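Local coordinates for amino acid ABC transporter, binding protein (Thermus thermophilus, PDB 3VV5) that binds the lysine analogue (S)-2-aminoethyl-L-cysteine (L-thialysine) as the solute-binding component of an ABC transporter, probably delivering amino acids for uptake, at residues G44-F49 with W186-F191; Y120-V125 with F213-A218. All blocks are in the same frame, centred on the assembly; numbering follows the deposited sequence.

Contact 1 (G44-F49 with W186-F191); sequences GAFPPF and WITDRF. With SLZ (L-thialysine), chain C.
Phe46 and Phe49 both reach across to Asp189, each at about a right angle, so that one aspartate side chain meets two rings in different ways. Phe46 offers CZ to the Asp189 methylene, 3.8 Å from CB, with ring and carboxylate planes 70° apart. Its CG lies anti to the backbone N (chi1 -152°), which carries the ring far enough out for one face to lie against L-thialysine, whose sulfur SG is 3.4 Å from Phe46 CZ and displaced toward the ring's rim. Phe49 instead turns an edge: its CE2 comes within 3.4 Å of Asp189 OD2, near the ring plane, where the polarised C-H groups of an aromatic rim suit a carboxylate oxygen. Beyond Asp189, Phe49 CZ packs on Phe191 CB at 3.8 Å, while Pro48, after a cis peptide bond, brings CD near the carbonyl O of Phe191. The same OD2 caps the helix that follows strand 185-189, accepting a weak bond from Phe191 N at 2.8 Å and another bond from Val192 N. Asp189 OD1 is taken by Thr122 of strand 120-129. This buried contact joins strand 45-46, whose Phe46 lines the pocket, and the turn that follows it to the strand-helix junction at Asp189, with Tyr152 of helix 151-158 touching both Phe46 and Asp189, and Val192 of helix 190-200 lying against both Phe46 and Phe49.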
# COMPACT_ATOMS: atom_id res chain seq x y z
N GLY A 44 -2.01 8.39 1.88
CA GLY A 44 -1.27 9.34 2.71
C GLY A 44 -1.34 8.97 4.19
O GLY A 44 -1.04 9.80 5.04
N ALA A 45 -1.73 7.73 4.50
CA ALA A 45 -1.72 7.28 5.90
C ALA A 45 -1.05 5.91 6.06
O ALA A 45 -1.41 5.12 6.95
CB ALA A 45 -3.14 7.29 6.49
N PHE A 46 -0.05 5.64 5.22
CA PHE A 46 0.61 4.32 5.21
C PHE A 46 2.13 4.45 5.15
O PHE A 46 2.72 4.15 4.11
CB PHE A 46 0.09 3.49 4.01
CG PHE A 46 0.12 1.98 4.21
CD1 PHE A 46 -0.49 1.39 5.32
CD2 PHE A 46 0.71 1.14 3.25
CE1 PHE A 46 -0.52 -0.01 5.48
CE2 PHE A 46 0.70 -0.28 3.40
CZ PHE A 46 0.09 -0.85 4.51
N PRO A 47 2.77 4.96 6.23
CA PRO A 47 4.22 5.11 6.18
C PRO A 47 4.87 3.72 6.22
O PRO A 47 4.40 2.84 6.98
CB PRO A 47 4.53 5.88 7.48
CG PRO A 47 3.42 5.46 8.44
CD PRO A 47 2.20 5.36 7.55
N PRO A 48 5.99 3.53 5.51
CA PRO A 48 6.78 4.51 4.74
C PRO A 48 6.45 4.55 3.24
O PRO A 48 7.20 5.12 2.47
CB PRO A 48 8.22 4.00 4.92
CG PRO A 48 8.03 2.50 4.94
CD PRO A 48 6.75 2.27 5.70
N PHE A 49 5.34 3.94 2.85
CA PHE A 49 4.96 3.84 1.42
C PHE A 49 4.34 5.12 0.85
O PHE A 49 4.77 5.62 -0.21
CB PHE A 49 4.03 2.65 1.21
CG PHE A 49 4.73 1.33 1.40
CD1 PHE A 49 5.58 0.85 0.39
CD2 PHE A 49 4.59 0.60 2.57
CE1 PHE A 49 6.27 -0.33 0.56
CE2 PHE A 49 5.27 -0.61 2.74
CZ PHE A 49 6.11 -1.08 1.73
N TRP A 186 -2.48 -6.85 15.55
CA TRP A 186 -2.65 -5.98 14.40
C TRP A 186 -2.10 -6.73 13.19
O TRP A 186 -0.98 -7.25 13.26
CB TRP A 186 -1.84 -4.70 14.67
CG TRP A 186 -1.68 -3.70 13.56
CD1 TRP A 186 -2.60 -3.34 12.61
CD2 TRP A 186 -0.51 -2.90 13.33
NE1 TRP A 186 -2.06 -2.33 11.80
CE2 TRP A 186 -0.79 -2.06 12.22
CE3 TRP A 186 0.74 -2.81 13.96
CZ2 TRP A 186 0.16 -1.14 11.73
CZ3 TRP A 186 1.68 -1.90 13.46
CH2 TRP A 186 1.38 -1.08 12.36
N ILE A 187 -2.89 -6.86 12.12
CA ILE A 187 -2.39 -7.51 10.92
C ILE A 187 -2.13 -6.43 9.90
O ILE A 187 -3.03 -5.66 9.56
CB ILE A 187 -3.34 -8.59 10.35
CG1 ILE A 187 -3.50 -9.76 11.35
CG2 ILE A 187 -2.76 -9.15 9.03
CD1 ILE A 187 -4.37 -10.90 10.81
N THR A 188 -0.88 -6.35 9.44
CA THR A 188 -0.50 -5.26 8.55
C THR A 188 0.65 -5.71 7.67
O THR A 188 1.07 -6.85 7.73
CB THR A 188 -0.10 -3.99 9.38
OG1 THR A 188 0.03 -2.85 8.53
CG2 THR A 188 1.19 -4.22 10.15
N ASP A 189 1.19 -4.76 6.91
CA ASP A 189 2.31 -5.00 6.01
C ASP A 189 3.62 -5.16 6.78
O ASP A 189 3.89 -4.40 7.72
CB ASP A 189 2.41 -3.83 5.04
CG ASP A 189 3.57 -3.95 4.11
OD1 ASP A 189 3.39 -4.48 2.97
OD2 ASP A 189 4.66 -3.50 4.51
N ARG A 190 4.47 -6.10 6.33
CA ARG A 190 5.71 -6.41 7.04
C ARG A 190 6.68 -5.24 7.13
O ARG A 190 7.33 -5.04 8.16
CB ARG A 190 6.40 -7.64 6.41
CG ARG A 190 6.77 -7.47 4.93
CD ARG A 190 7.42 -8.73 4.34
NE ARG A 190 8.73 -8.98 4.96
CZ ARG A 190 9.35 -10.16 4.97
NH1 ARG A 190 8.79 -11.23 4.40
NH2 ARG A 190 10.53 -10.27 5.56
N PHE A 191 6.79 -4.46 6.06
CA PHE A 191 7.65 -3.27 6.07
C PHE A 191 7.06 -2.14 6.91
O PHE A 191 7.79 -1.40 7.55
CB PHE A 191 7.90 -2.77 4.64
CG PHE A 191 8.61 -3.77 3.77
CD1 PHE A 191 9.98 -4.01 3.94
CD2 PHE A 191 7.92 -4.47 2.79
CE1 PHE A 191 10.65 -4.93 3.15
CE2 PHE A 191 8.57 -5.41 1.99
CZ PHE A 191 9.94 -5.64 2.17
N SLZ C . -1.55 -4.01 1.11
CA SLZ C . -2.83 -3.41 1.54
CB SLZ C . -2.85 -1.89 1.24
SG SLZ C . -2.69 -0.68 2.61
CD SLZ C . -2.75 0.81 1.56
CE SLZ C . -2.81 2.17 2.26
NZ SLZ C . -2.21 3.18 1.37
C SLZ C . -3.89 -4.05 0.64
O SLZ C . -5.05 -4.11 1.07
OXT SLZ C . -3.50 -4.48 -0.47

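Contact 2 (Y120-V125 with F213-A218). With SLZ (L-thialysine), chain C.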
# COMPACT_ATOMS: atom_id res chain seq x y z
N TYR A 120 6.27 -3.58 -6.11
CA TYR A 120 6.99 -4.24 -5.00
C TYR A 120 6.29 -5.51 -4.53
O TYR A 120 5.16 -5.80 -4.92
CB TYR A 120 7.29 -3.30 -3.81
CG TYR A 120 6.12 -2.88 -2.90
CD1 TYR A 120 5.82 -3.60 -1.74
CD2 TYR A 120 5.40 -1.71 -3.16
CE1 TYR A 120 4.80 -3.22 -0.89
CE2 TYR A 120 4.35 -1.30 -2.29
CZ TYR A 120 4.06 -2.08 -1.16
OH TYR A 120 3.06 -1.71 -0.29
N CYS A 121 7.01 -6.27 -3.73
CA CYS A 121 6.50 -7.51 -3.17
C CYS A 121 6.63 -7.45 -1.67
O CYS A 121 7.56 -6.82 -1.13
CB CYS A 121 7.25 -8.72 -3.74
SG CYS A 121 6.37 -9.52 -5.12
N THR A 122 5.69 -8.09 -0.99
CA THR A 122 5.56 -7.93 0.44
C THR A 122 4.68 -9.03 1.02
O THR A 122 4.34 -10.00 0.34
CB THR A 122 4.97 -6.51 0.77
OG1 THR A 122 5.06 -6.24 2.17
CG2 THR A 122 3.50 -6.39 0.33
N GLY A 123 4.28 -8.87 2.26
CA GLY A 123 3.33 -9.80 2.84
C GLY A 123 2.74 -9.23 4.08
O GLY A 123 3.25 -8.22 4.61
N GLY A 124 1.66 -9.87 4.54
CA GLY A 124 0.93 -9.45 5.74
C GLY A 124 1.45 -10.20 6.94
O GLY A 124 1.73 -11.38 6.83
N VAL A 125 1.59 -9.51 8.07
CA VAL A 125 2.19 -10.08 9.28
C VAL A 125 1.34 -9.86 10.52
O VAL A 125 0.63 -8.86 10.66
CB VAL A 125 3.66 -9.56 9.56
CG1 VAL A 125 4.67 -10.13 8.57
CG2 VAL A 125 3.72 -8.02 9.59
N PHE A 213 0.47 -14.11 4.80
CA PHE A 213 0.36 -14.25 3.34
C PHE A 213 1.35 -13.32 2.65
O PHE A 213 1.81 -12.32 3.23
CB PHE A 213 -1.06 -13.97 2.82
CG PHE A 213 -1.51 -12.55 3.01
CD1 PHE A 213 -2.11 -12.16 4.20
CD2 PHE A 213 -1.31 -11.60 2.01
CE1 PHE A 213 -2.53 -10.86 4.40
CE2 PHE A 213 -1.72 -10.27 2.20
CZ PHE A 213 -2.33 -9.91 3.39
N GLN A 214 1.66 -13.66 1.41
CA GLN A 214 2.50 -12.84 0.57
C GLN A 214 1.63 -12.22 -0.53
O GLN A 214 0.59 -12.78 -0.88
CB GLN A 214 3.63 -13.67 -0.03
CG GLN A 214 4.59 -14.26 1.01
CD GLN A 214 5.83 -14.85 0.39
OE1 GLN A 214 5.78 -15.90 -0.27
NE2 GLN A 214 6.96 -14.17 0.59
N GLU A 215 2.04 -11.05 -1.02
CA GLU A 215 1.33 -10.39 -2.11
C GLU A 215 2.25 -9.57 -3.00
O GLU A 215 3.30 -9.10 -2.57
CB GLU A 215 0.16 -9.52 -1.59
CG GLU A 215 0.55 -8.36 -0.68
CD GLU A 215 -0.69 -7.65 -0.11
OE1 GLU A 215 -1.82 -8.08 -0.42
OE2 GLU A 215 -0.53 -6.66 0.65
N ARG A 216 1.82 -9.44 -4.24
CA ARG A 216 2.41 -8.54 -5.23
C ARG A 216 1.58 -7.26 -5.23
O ARG A 216 0.35 -7.32 -5.32
CB ARG A 216 2.38 -9.21 -6.62
CG ARG A 216 3.21 -10.50 -6.73
CD ARG A 216 3.08 -11.17 -8.13
NE ARG A 216 1.69 -11.44 -8.53
CZ ARG A 216 1.07 -10.92 -9.59
NH1 ARG A 216 -0.20 -11.23 -9.84
NH2 ARG A 216 1.70 -10.09 -10.42
N VAL A 217 2.24 -6.12 -5.10
CA VAL A 217 1.59 -4.82 -4.96
C VAL A 217 1.82 -4.04 -6.24
O VAL A 217 2.94 -4.04 -6.76
CB VAL A 217 2.13 -4.02 -3.75
CG1 VAL A 217 1.56 -2.60 -3.75
CG2 VAL A 217 1.77 -4.73 -2.44
N ALA A 218 0.77 -3.40 -6.75
CA ALA A 218 0.82 -2.76 -8.07
C ALA A 218 0.04 -1.47 -8.13
O ALA A 218 -0.82 -1.20 -7.27
CB ALA A 218 0.30 -3.71 -9.15
N SLZ C . -1.55 -4.01 1.11
CA SLZ C . -2.83 -3.41 1.54
CB SLZ C . -2.85 -1.89 1.24
SG SLZ C . -2.69 -0.68 2.61
CD SLZ C . -2.75 0.81 1.56
CE SLZ C . -2.81 2.17 2.26
NZ SLZ C . -2.21 3.18 1.37
C SLZ C . -3.89 -4.05 0.64
O SLZ C . -5.05 -4.11 1.07
OXT SLZ C . -3.50 -4.48 -0.47
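Val217 packs against the face of the Tyr120 ring, its CB 3.8 Å from the ring centroid and only 11° off the normal, a CH-pi contact. The side chains are close here although the backbone bond from Tyr120 N to Val217 O is long and weak. Tyr120 CG sits between its backbone N and carbonyl carbon (chi1 73°), which folds the ring over the neighbouring antiparallel strand and brings CE2 to 3.4 Å from Val217 CG1. On the same face of the sheet, Thr122 CG2 lies beside Val217 CG2 and Glu215 CG, and Gly124, lacking a side chain, leaves room for the Phe213 ring over its CA. Gly123 lets the strands close up, its CA 3.9 Å from Gln214 CA. Thr122 and Glu215 form a hydrogen-bonded pair, with Glu215 N 2.9 Å from Thr122 O. The other face is sparser: Cys121 SG, disulfide-bonded to Cys259, touches Arg216 CG at 3.7 Å, while Gln214 and Arg216 are exposed to solvent. In family 3 solute-binding proteins the ligand usually lies between two lobes, and these long strands probably connect them. The crowded face carries Glu215 to the ligand, whose amino N donates to OE2 at 2.9 Å, while Thr151 OG1 bonds OE1. The geometry is consistent with an anionic carboxylate that anchors the ligand's ammonium group, carried by the strand and steadied by Thr151.

Both contacts are largely buried and converge on L-thialysine, yet they use different means. Contact 1 is a side-chain meeting between a short strand with its turn and a strand-helix junction, chiefly aromatic and with a capping carboxylate at its middle; contact 2 is regular sheet pairing, bonded through the backbone, with one face toward the ligand and the other partly in solvent. Their contributions to the ligand differ: an aromatic face from contact 1, a carboxylate acceptor from contact 2. Strands 185-189 and 120-129 are neighbours in one sheet and unite the two: Thr188 O pairs with Val125 N, and the Phe49 ring stacks with Tyr120.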